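Local coordinates for protein (r)-specific enoyl-coa hydratase (Aeromonas punctata, PDB 1IQ6) that catalyses the hydration of trans-2-enoyl-CoA with chains of four to six carbons to (3R)-3-hydroxyacyl-CoA in the polyhydroxyalkanoate biosynthesis of its host, at residues Q4-G9 with V98-L103; A21-F26 with G55-S60; R50-G55 with P87-D92; V94-E99 with T114-Q119. All blocks are in the same frame, centred on the assembly; numbering follows the deposited sequence.

Interaction 1 of 4, residues Q4-G9 with V98-L103; sequences QSLEVG and VEVTAL
The carbonyl of Val100 is the flat group that joins the two backbones: Gly9 N donates to Val100 O at 2.8 Å, with an N-H...O angle of 167°. A methyl of Val8, CG1, also lies against that oxygen. The other flat group is the Glu99 carboxylate, whose extended chain brings OE1 to 3.7 Å from Gly9 CA, a van der Waals approach. Gly9 adopts a positive phi of 102°, a conformation in which a CB would press on the carbonyl of Val8, and its bare CA is what the carboxylate meets.

The contact lies at one end of the antiparallel sheet of a hot-dog fold, where the loop ahead of strand 11-17 crosses the last residues of strand 93-103. Val100 also shares a backbone bond with Gln10, and Val98 with Ala12, so the pairing continues from Gly9 into strand 11-17. Further along, Thr101 and Ala102 form a classic beta bulge in strand 93-103, both facing Thr111 of strand 109-117.

Apolar contacts close the rest. Leu6 CG stands opposite the backbone N (chi1 -171°), which directs CD1 to 3.8 Å from Val100 CG2, the two side chains crossing obliquely. Leu6 CD2 and Leu103 CD2 are only 3.4 Å apart, tighter than ordinary carbon contact. Two neighbouring carbonyls that point opposite ways are also met: Leu103 CD1 lies 3.2 Å from Leu6 O, and Val100 CB comes to 3.5 Å from Glu7 O. Leu6 also touches Ala110 of strand 109-117 and Leu70 in a loop.

Interaction 2 of 4, residues A21-F26 with G55-S60; sequences AEVAAF and GMLLAS
Glu22 opens the contact through its backbone, its O lying 4.1 Å from Leu57 CD2. The setting is a helix-helix crossing in a hot-dog fold: helix 20-30 lies across the start of helix 55-68, the long helix wrapped by the sheet, and the local axes pass 10.6 Å apart at a steep 102°. The carboxylate of Glu22 plays no part here; it turns back to Gly19 N, ahead of its own segment.

One residue on, Val23 offers CG2 to the same Leu57 methyl, a loose approach of 4.4 Å. Its side chain also touches His54 and lies about 4 Å from that of His37, a residue of the probable hydroxyacyl-CoA site.

Phe26 carries most of the contact. Its CG is anti to the backbone N (chi1 -175°), which sends the ring out over the second helix, and Leu57 CB sits over the centre of one face, 3.8 Å from the centroid and 11° off the ring normal, as a CH-pi contact. Leu57 itself slides past in the opposite direction: CD1 packs at 3.7 Å on Phe26 CD1, and CD2 runs on to Phe26 CB. At the far end of the ring, Phe26 CZ meets Met56 CB at 3.8 Å. The ring of His54 packs edge-to-face with Phe26, and Ser60 of the second subunit also packs on it, placing the crossing at the dimer interface.

Within helix 55-68, Ser60 turns its hydroxyl back one turn: OG donates to Met56 O at 2.8 Å, in the carbonyl plane.

Interaction 3 of 4, residues R50-G55 with P87-D92; sequences RPIVHG and PVFVGD
The lead-in to the central helix of the hot-dog fold is joined to the connection between strands 76-84 and 93-103 by a single beta bridge of Ile52 with Phe89. His54 then takes the N-cap position of that helix, and Phe89 to Asp92 make a type II turn. Two backbone bonds of unequal length flank the bridge: Val53 N gives Val88 O a short bond of 2.8 Å, whereas Val90 N reaches Pro51 O at 3.3 Å. Water 3 adds a third link, donating to Val53 O and accepting from Val88 N. Ile52 O is bonded to His37 ND1; His37 and Gly55 probably belong to the hydroxyacyl-CoA site.

Arg50 lies over the Phe89 side chain. Its CG sits between the backbone N and the carbonyl carbon (chi1 46°), and the chain then bends at chi3, so that CD stands over one ring face at 4.1 Å from the centroid and the guanidinium is centred over Phe89 CB. The guanidinium and ring planes are 27° apart. Ile52 CG2 touches the same ring obliquely, 3.7 Å from Phe89 CD1, and the oxygens of Arg50 and Pro51 lie at the ring edge, in its plane.

Arg50 meets Asp92 through water rather than directly: water 1 accepts from Arg50 NH1 and donates to Val90 O and Asp92 OD2, and water 2 links Arg50 NH2 to the same OD2 at 2.7 and 2.8 Å.

On the inner side, Val53 CG2 packs 4.0 Å from Val88 CG1. These valines rest on Leu58 of helix 55-68, and Val53 and Val90 both touch Val23 of helix 20-30.

Interaction 4 of 4, residues V94-E99 with T114-Q119; sequences VTAEVE and TRIFTQ
Strands 94-99 and 114-117 run antiparallel, 165° apart and 4.6 Å between axes, joined by two reciprocal bond pairs: Thr95 N to Phe117 O (3.0 Å) with Phe117 N to Thr95 O (2.8 Å), and Glu97 N to Arg115 O (2.8 Å) with Arg115 N to Glu97 O (2.9 Å).

The non-hydrogen-bonded pairs, Ala96 with Ile116 and Val98 with Thr114, carry the inner face, which looks onto helix 55-68. Ile116 reaches across to strand 94-99 with CD1, 3.5 Å from Ala96 CB, and Val98 CG1 meets Thr114 CG2 at 3.9 Å. Ile116 and Thr114 both touch Phe62, so this hairpin of strands 93-103 and 109-117 contributes to the sheet that wraps the central helix of the hot-dog fold.

On the other face, the Glu97 side chain crosses that of Phe117 at about a right angle, OE2 lying 3.5 Å from Phe117 CE1, while carboxylate and ring planes are 35° apart. Glu97 OE1 has a long, weak ion pair with Arg13. Thr95 OG1, bonded to Ser15, also shares water 4 with Thr118 O.

From the N terminus, 4-9 opens the longest loop, closed only when strand 93-103 reaches 98-103 in interaction 1. Interactions 2 and 3 nest inside it and cross each other: 21-26 pairs with 55-60, while 50-55, sharing Gly55, waits for 87-92. They touch through Phe26 and His54 and through Leu58 and Val88, tying both helices to the loop before strand 93-103. Interaction 4 then begins at 94-99, overlapping interaction 1 at Val98 and Glu99, and closes the hairpin with 114-119. Val94 meets Val88, and Ile116 meets Leu58, so the sheet joins the helical end; interaction 1 lies about 27 Å, centre to centre, from interaction 2.

Interaction 1 of 4, residues Q4-G9 with V98-L103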
# COMPACT_ATOMS: atom_id res chain seq x y z
N GLN B 4 -10.82 -8.43 -25.75
CA GLN B 4 -10.62 -9.62 -24.93
C GLN B 4 -11.29 -9.44 -23.57
O GLN B 4 -10.92 -8.57 -22.79
CB GLN B 4 -9.13 -9.89 -24.75
CG GLN B 4 -8.44 -10.31 -26.04
CD GLN B 4 -6.95 -10.56 -25.88
OE1 GLN B 4 -6.28 -10.99 -26.81
NE2 GLN B 4 -6.43 -10.29 -24.69
N SER B 5 -12.28 -10.28 -23.30
CA SER B 5 -13.01 -10.21 -22.04
C SER B 5 -12.16 -10.71 -20.88
O SER B 5 -11.28 -11.55 -21.04
CB SER B 5 -14.29 -11.05 -22.12
OG SER B 5 -13.99 -12.42 -22.31
N LEU B 6 -12.45 -10.17 -19.69
CA LEU B 6 -11.73 -10.58 -18.49
C LEU B 6 -12.30 -11.93 -18.10
O LEU B 6 -13.51 -12.15 -18.18
CB LEU B 6 -11.97 -9.56 -17.38
CG LEU B 6 -11.13 -9.71 -16.11
CD1 LEU B 6 -9.66 -9.57 -16.45
CD2 LEU B 6 -11.54 -8.66 -15.09
N GLU B 7 -11.43 -12.85 -17.68
CA GLU B 7 -11.87 -14.18 -17.30
C GLU B 7 -11.15 -14.71 -16.06
O GLU B 7 -9.98 -14.41 -15.82
CB GLU B 7 -11.63 -15.18 -18.44
CG GLU B 7 -12.39 -14.87 -19.72
CD GLU B 7 -12.14 -15.92 -20.80
OE1 GLU B 7 -12.41 -17.11 -20.54
OE2 GLU B 7 -11.68 -15.55 -21.90
N VAL B 8 -11.87 -15.50 -15.28
CA VAL B 8 -11.31 -16.10 -14.08
C VAL B 8 -10.15 -16.97 -14.53
O VAL B 8 -10.25 -17.70 -15.53
CB VAL B 8 -12.36 -16.99 -13.37
CG1 VAL B 8 -11.70 -17.80 -12.26
CG2 VAL B 8 -13.47 -16.11 -12.80
N GLY B 9 -9.03 -16.88 -13.82
CA GLY B 9 -7.87 -17.67 -14.17
C GLY B 9 -6.80 -16.89 -14.91
O GLY B 9 -5.66 -17.34 -15.00
N VAL B 98 -0.64 -11.38 -9.99
CA VAL B 98 -2.07 -11.22 -9.75
C VAL B 98 -2.80 -12.22 -10.62
O VAL B 98 -2.33 -12.59 -11.70
CB VAL B 98 -2.58 -9.78 -10.06
CG1 VAL B 98 -1.81 -8.75 -9.24
CG2 VAL B 98 -2.49 -9.49 -11.56
N GLU B 99 -3.95 -12.68 -10.14
CA GLU B 99 -4.76 -13.64 -10.88
C GLU B 99 -6.23 -13.39 -10.58
O GLU B 99 -6.61 -13.25 -9.42
CB GLU B 99 -4.40 -15.07 -10.50
CG GLU B 99 -5.36 -16.10 -11.10
CD GLU B 99 -4.94 -17.54 -10.85
OE1 GLU B 99 -5.71 -18.44 -11.24
OE2 GLU B 99 -3.85 -17.77 -10.29
N VAL B 100 -7.05 -13.34 -11.63
CA VAL B 100 -8.48 -13.13 -11.45
C VAL B 100 -9.10 -14.39 -10.84
O VAL B 100 -8.94 -15.49 -11.37
CB VAL B 100 -9.18 -12.85 -12.79
CG1 VAL B 100 -10.67 -12.66 -12.56
CG2 VAL B 100 -8.58 -11.62 -13.45
N THR B 101 -9.80 -14.22 -9.72
CA THR B 101 -10.43 -15.36 -9.05
C THR B 101 -11.95 -15.30 -9.08
O THR B 101 -12.62 -16.31 -8.88
CB THR B 101 -9.98 -15.48 -7.58
OG1 THR B 101 -10.35 -14.29 -6.87
CG2 THR B 101 -8.48 -15.68 -7.50
N ALA B 102 -12.49 -14.11 -9.34
CA ALA B 102 -13.94 -13.96 -9.39
C ALA B 102 -14.37 -12.71 -10.15
O ALA B 102 -13.71 -11.68 -10.09
CB ALA B 102 -14.51 -13.94 -7.97
N LEU B 103 -15.49 -12.83 -10.86
CA LEU B 103 -16.04 -11.72 -11.62
C LEU B 103 -17.53 -11.62 -11.29
O LEU B 103 -18.31 -12.48 -11.70
CB LEU B 103 -15.86 -11.95 -13.12
CG LEU B 103 -14.43 -11.93 -13.67
CD1 LEU B 103 -14.43 -12.32 -15.13
CD2 LEU B 103 -13.84 -10.54 -13.48

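Interaction 2 of 4, residues A21-F26 with G55-S60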
# COMPACT_ATOMS: atom_id res chain seq x y z
N ALA B 21 17.88 3.64 -3.28
CA ALA B 21 17.25 4.85 -3.78
C ALA B 21 15.73 4.76 -3.77
O ALA B 21 15.04 5.71 -3.40
CB ALA B 21 17.74 5.15 -5.20
N GLU B 22 15.20 3.60 -4.16
CA GLU B 22 13.76 3.43 -4.19
C GLU B 22 13.18 3.40 -2.78
O GLU B 22 12.14 4.01 -2.51
CB GLU B 22 13.39 2.14 -4.94
CG GLU B 22 13.66 2.22 -6.44
CD GLU B 22 15.13 2.10 -6.78
OE1 GLU B 22 15.56 2.71 -7.79
OE2 GLU B 22 15.86 1.38 -6.06
N VAL B 23 13.85 2.70 -1.88
CA VAL B 23 13.39 2.63 -0.50
C VAL B 23 13.42 4.02 0.13
O VAL B 23 12.52 4.39 0.89
CB VAL B 23 14.25 1.64 0.32
CG1 VAL B 23 13.84 1.68 1.79
CG2 VAL B 23 14.07 0.23 -0.23
N ALA B 24 14.45 4.80 -0.19
CA ALA B 24 14.55 6.16 0.34
C ALA B 24 13.41 7.02 -0.18
O ALA B 24 12.83 7.82 0.56
CB ALA B 24 15.90 6.77 -0.04
N ALA B 25 13.09 6.88 -1.47
CA ALA B 25 12.00 7.65 -2.06
C ALA B 25 10.67 7.27 -1.42
O ALA B 25 9.82 8.12 -1.19
CB ALA B 25 11.95 7.41 -3.57
N PHE B 26 10.49 5.98 -1.12
CA PHE B 26 9.24 5.55 -0.50
C PHE B 26 9.16 6.07 0.93
O PHE B 26 8.09 6.44 1.39
CB PHE B 26 9.11 4.03 -0.49
CG PHE B 26 7.79 3.56 0.04
CD1 PHE B 26 6.64 3.67 -0.73
CD2 PHE B 26 7.68 3.05 1.34
CE1 PHE B 26 5.39 3.28 -0.23
CE2 PHE B 26 6.44 2.66 1.85
CZ PHE B 26 5.30 2.78 1.07
N GLY B 55 7.08 -3.14 3.56
CA GLY B 55 6.06 -4.03 3.05
C GLY B 55 5.07 -3.27 2.18
O GLY B 55 4.58 -3.79 1.18
N MET B 56 4.77 -2.03 2.56
CA MET B 56 3.82 -1.25 1.78
C MET B 56 4.38 -0.79 0.43
O MET B 56 3.62 -0.40 -0.46
CB MET B 56 3.29 -0.07 2.59
CG MET B 56 2.28 -0.47 3.68
SD MET B 56 0.76 -1.28 3.07
CE MET B 56 -0.20 0.18 2.63
N LEU B 57 5.70 -0.84 0.27
CA LEU B 57 6.30 -0.49 -1.02
C LEU B 57 6.13 -1.74 -1.89
O LEU B 57 5.76 -1.64 -3.06
CB LEU B 57 7.79 -0.13 -0.86
CG LEU B 57 8.57 0.11 -2.16
CD1 LEU B 57 7.83 1.08 -3.07
CD2 LEU B 57 9.97 0.63 -1.83
N LEU B 58 6.39 -2.92 -1.32
CA LEU B 58 6.22 -4.17 -2.06
C LEU B 58 4.78 -4.27 -2.55
O LEU B 58 4.52 -4.57 -3.71
CB LEU B 58 6.53 -5.37 -1.16
CG LEU B 58 7.93 -5.52 -0.56
CD1 LEU B 58 7.98 -6.72 0.38
CD2 LEU B 58 8.93 -5.67 -1.69
N ALA B 59 3.83 -3.99 -1.65
CA ALA B 59 2.41 -4.07 -1.97
C ALA B 59 1.97 -3.09 -3.05
O ALA B 59 0.99 -3.34 -3.75
CB ALA B 59 1.58 -3.86 -0.72
N SER B 60 2.70 -1.99 -3.19
CA SER B 60 2.35 -0.99 -4.20
C SER B 60 2.47 -1.53 -5.63
O SER B 60 1.86 -0.99 -6.55
CB SER B 60 3.22 0.25 -4.03
OG SER B 60 2.92 0.90 -2.79

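Interaction 3 of 4, residues R50-G55 with P87-D92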
# COMPACT_ATOMS: atom_id res chain seq x y z
N ARG B 50 19.71 -7.32 8.37
CA ARG B 50 20.01 -6.27 7.40
C ARG B 50 18.75 -5.52 6.98
O ARG B 50 17.63 -6.01 7.17
CB ARG B 50 20.69 -6.88 6.17
CG ARG B 50 20.02 -8.14 5.65
CD ARG B 50 20.66 -8.63 4.36
NE ARG B 50 20.54 -7.64 3.29
CZ ARG B 50 20.86 -7.87 2.02
NH1 ARG B 50 20.72 -6.91 1.12
NH2 ARG B 50 21.31 -9.06 1.65
N PRO B 51 18.91 -4.31 6.42
CA PRO B 51 17.77 -3.49 5.98
C PRO B 51 16.80 -4.21 5.05
O PRO B 51 17.21 -4.90 4.11
CB PRO B 51 18.45 -2.30 5.30
CG PRO B 51 19.74 -2.17 6.07
CD PRO B 51 20.18 -3.61 6.17
N ILE B 52 15.51 -4.01 5.30
CA ILE B 52 14.47 -4.63 4.50
C ILE B 52 13.58 -3.59 3.83
O ILE B 52 13.46 -2.46 4.31
CB ILE B 52 13.59 -5.57 5.36
CG1 ILE B 52 12.88 -4.78 6.46
CG2 ILE B 52 14.46 -6.66 5.98
CD1 ILE B 52 11.93 -5.62 7.30
N VAL B 53 12.99 -3.97 2.71
CA VAL B 53 12.10 -3.08 1.95
C VAL B 53 10.75 -2.95 2.66
O VAL B 53 10.24 -3.93 3.19
CB VAL B 53 11.86 -3.65 0.53
CG1 VAL B 53 10.90 -2.77 -0.24
CG2 VAL B 53 13.19 -3.78 -0.20
N HIS B 54 10.18 -1.74 2.67
CA HIS B 54 8.88 -1.52 3.31
C HIS B 54 7.85 -2.47 2.71
O HIS B 54 7.73 -2.56 1.49
CB HIS B 54 8.35 -0.11 3.05
CG HIS B 54 9.21 0.99 3.57
ND1 HIS B 54 10.45 1.28 3.04
CD2 HIS B 54 8.98 1.92 4.52
CE1 HIS B 54 10.94 2.35 3.64
NE2 HIS B 54 10.07 2.76 4.54
N GLY B 55 7.08 -3.14 3.56
CA GLY B 55 6.06 -4.03 3.05
C GLY B 55 5.07 -3.27 2.18
O GLY B 55 4.58 -3.79 1.18
N PRO B 87 10.45 -11.17 4.87
CA PRO B 87 11.09 -9.91 4.51
C PRO B 87 11.76 -9.96 3.14
O PRO B 87 12.15 -11.02 2.65
CB PRO B 87 12.10 -9.72 5.62
CG PRO B 87 12.57 -11.13 5.85
CD PRO B 87 11.27 -11.93 5.83
N VAL B 88 11.86 -8.79 2.52
CA VAL B 88 12.54 -8.65 1.25
C VAL B 88 13.70 -7.71 1.56
O VAL B 88 13.49 -6.61 2.07
CB VAL B 88 11.64 -8.00 0.18
CG1 VAL B 88 12.47 -7.60 -1.02
CG2 VAL B 88 10.55 -8.99 -0.24
N PHE B 89 14.91 -8.14 1.27
CA PHE B 89 16.08 -7.32 1.56
C PHE B 89 16.34 -6.29 0.48
O PHE B 89 16.14 -6.55 -0.71
CB PHE B 89 17.28 -8.23 1.80
CG PHE B 89 17.09 -9.13 2.98
CD1 PHE B 89 17.04 -8.61 4.26
CD2 PHE B 89 16.89 -10.50 2.80
CE1 PHE B 89 16.78 -9.43 5.36
CE2 PHE B 89 16.63 -11.33 3.89
CZ PHE B 89 16.57 -10.79 5.17
N VAL B 90 16.77 -5.10 0.89
CA VAL B 90 17.04 -4.03 -0.05
C VAL B 90 18.01 -4.49 -1.13
O VAL B 90 19.07 -5.05 -0.83
CB VAL B 90 17.60 -2.78 0.67
CG1 VAL B 90 17.83 -1.65 -0.34
CG2 VAL B 90 16.64 -2.33 1.75
N GLY B 91 17.65 -4.24 -2.38
CA GLY B 91 18.50 -4.63 -3.48
C GLY B 91 18.10 -5.93 -4.14
O GLY B 91 18.47 -6.19 -5.28
N ASP B 92 17.34 -6.76 -3.43
CA ASP B 92 16.92 -8.04 -3.98
C ASP B 92 15.71 -7.87 -4.88
O ASP B 92 14.94 -6.92 -4.74
CB ASP B 92 16.58 -9.03 -2.86
CG ASP B 92 17.82 -9.55 -2.14
OD1 ASP B 92 17.67 -10.26 -1.13
OD2 ASP B 92 18.94 -9.24 -2.60
O HOH W 1 20.42 -7.12 -1.92
O HOH W 2 21.13 -9.91 -0.92
O HOH W 3 10.26 -6.67 3.63

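Interaction 4 of 4, residues V94-E99 with T114-Q119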
# COMPACT_ATOMS: atom_id res chain seq x y z
N VAL B 94 12.04 -9.03 -6.60
CA VAL B 94 10.79 -9.67 -6.19
C VAL B 94 9.94 -9.83 -7.43
O VAL B 94 10.18 -9.20 -8.46
CB VAL B 94 9.98 -8.83 -5.17
CG1 VAL B 94 10.79 -8.60 -3.92
CG2 VAL B 94 9.54 -7.51 -5.80
N THR B 95 8.94 -10.70 -7.34
CA THR B 95 8.02 -10.92 -8.44
C THR B 95 6.61 -10.71 -7.89
O THR B 95 6.24 -11.31 -6.88
CB THR B 95 8.15 -12.35 -9.01
OG1 THR B 95 9.48 -12.54 -9.52
CG2 THR B 95 7.15 -12.57 -10.14
N ALA B 96 5.85 -9.83 -8.53
CA ALA B 96 4.48 -9.54 -8.12
C ALA B 96 3.59 -10.32 -9.08
O ALA B 96 3.84 -10.33 -10.29
CB ALA B 96 4.20 -8.05 -8.23
N GLU B 97 2.57 -10.98 -8.54
CA GLU B 97 1.67 -11.80 -9.36
C GLU B 97 0.22 -11.57 -8.98
O GLU B 97 -0.12 -11.55 -7.80
CB GLU B 97 2.00 -13.29 -9.18
CG GLU B 97 3.44 -13.66 -9.55
CD GLU B 97 3.80 -15.11 -9.26
OE1 GLU B 97 4.99 -15.46 -9.41
OE2 GLU B 97 2.90 -15.91 -8.89
N VAL B 98 -0.64 -11.38 -9.99
CA VAL B 98 -2.07 -11.22 -9.75
C VAL B 98 -2.80 -12.22 -10.62
O VAL B 98 -2.33 -12.59 -11.70
CB VAL B 98 -2.58 -9.78 -10.06
CG1 VAL B 98 -1.81 -8.75 -9.24
CG2 VAL B 98 -2.49 -9.49 -11.56
N GLU B 99 -3.95 -12.68 -10.14
CA GLU B 99 -4.76 -13.64 -10.88
C GLU B 99 -6.23 -13.39 -10.58
O GLU B 99 -6.61 -13.25 -9.42
CB GLU B 99 -4.40 -15.07 -10.50
CG GLU B 99 -5.36 -16.10 -11.10
CD GLU B 99 -4.94 -17.54 -10.85
OE1 GLU B 99 -5.71 -18.44 -11.24
OE2 GLU B 99 -3.85 -17.77 -10.29
N THR B 114 -3.42 -11.49 -4.98
CA THR B 114 -2.22 -10.68 -5.18
C THR B 114 -1.09 -11.19 -4.31
O THR B 114 -1.20 -11.21 -3.08
CB THR B 114 -2.53 -9.22 -4.83
OG1 THR B 114 -2.99 -9.14 -3.48
CG2 THR B 114 -3.63 -8.68 -5.75
N ARG B 115 0.02 -11.59 -4.94
CA ARG B 115 1.16 -12.13 -4.22
C ARG B 115 2.50 -11.55 -4.62
O ARG B 115 2.71 -11.20 -5.78
CB ARG B 115 1.20 -13.65 -4.41
CG ARG B 115 -0.03 -14.33 -3.87
CD ARG B 115 -0.05 -15.83 -4.06
NE ARG B 115 -1.20 -16.36 -3.33
CZ ARG B 115 -1.70 -17.58 -3.48
NH1 ARG B 115 -2.75 -17.95 -2.75
NH2 ARG B 115 -1.17 -18.42 -4.35
N ILE B 116 3.40 -11.44 -3.65
CA ILE B 116 4.76 -10.97 -3.89
C ILE B 116 5.66 -12.12 -3.45
O ILE B 116 5.54 -12.63 -2.33
CB ILE B 116 5.14 -9.75 -3.02
CG1 ILE B 116 4.27 -8.54 -3.35
CG2 ILE B 116 6.63 -9.41 -3.24
CD1 ILE B 116 4.50 -7.96 -4.74
N PHE B 117 6.55 -12.55 -4.35
CA PHE B 117 7.49 -13.62 -4.04
C PHE B 117 8.90 -13.06 -3.98
O PHE B 117 9.26 -12.17 -4.75
CB PHE B 117 7.45 -14.73 -5.10
CG PHE B 117 6.26 -15.64 -4.98
CD1 PHE B 117 5.08 -15.33 -5.65
CD2 PHE B 117 6.31 -16.77 -4.18
CE1 PHE B 117 3.95 -16.15 -5.52
CE2 PHE B 117 5.18 -17.60 -4.04
CZ PHE B 117 4.01 -17.28 -4.72
N THR B 118 9.70 -13.59 -3.06
CA THR B 118 11.08 -13.16 -2.91
C THR B 118 11.90 -13.68 -4.07
O THR B 118 11.43 -14.46 -4.89
CB THR B 118 11.70 -13.72 -1.63
OG1 THR B 118 11.77 -15.15 -1.73
CG2 THR B 118 10.87 -13.33 -0.41
N GLN B 119 13.15 -13.24 -4.11
CA GLN B 119 14.08 -13.66 -5.15
C GLN B 119 14.26 -15.18 -5.07
O GLN B 119 14.47 -15.84 -6.09
CB GLN B 119 15.41 -12.94 -4.92
CG GLN B 119 16.45 -13.15 -5.99
CD GLN B 119 17.61 -12.20 -5.80
OE1 GLN B 119 17.45 -10.98 -5.92
NE2 GLN B 119 18.78 -12.74 -5.49
O HOH W 4 11.11 -13.26 -7.42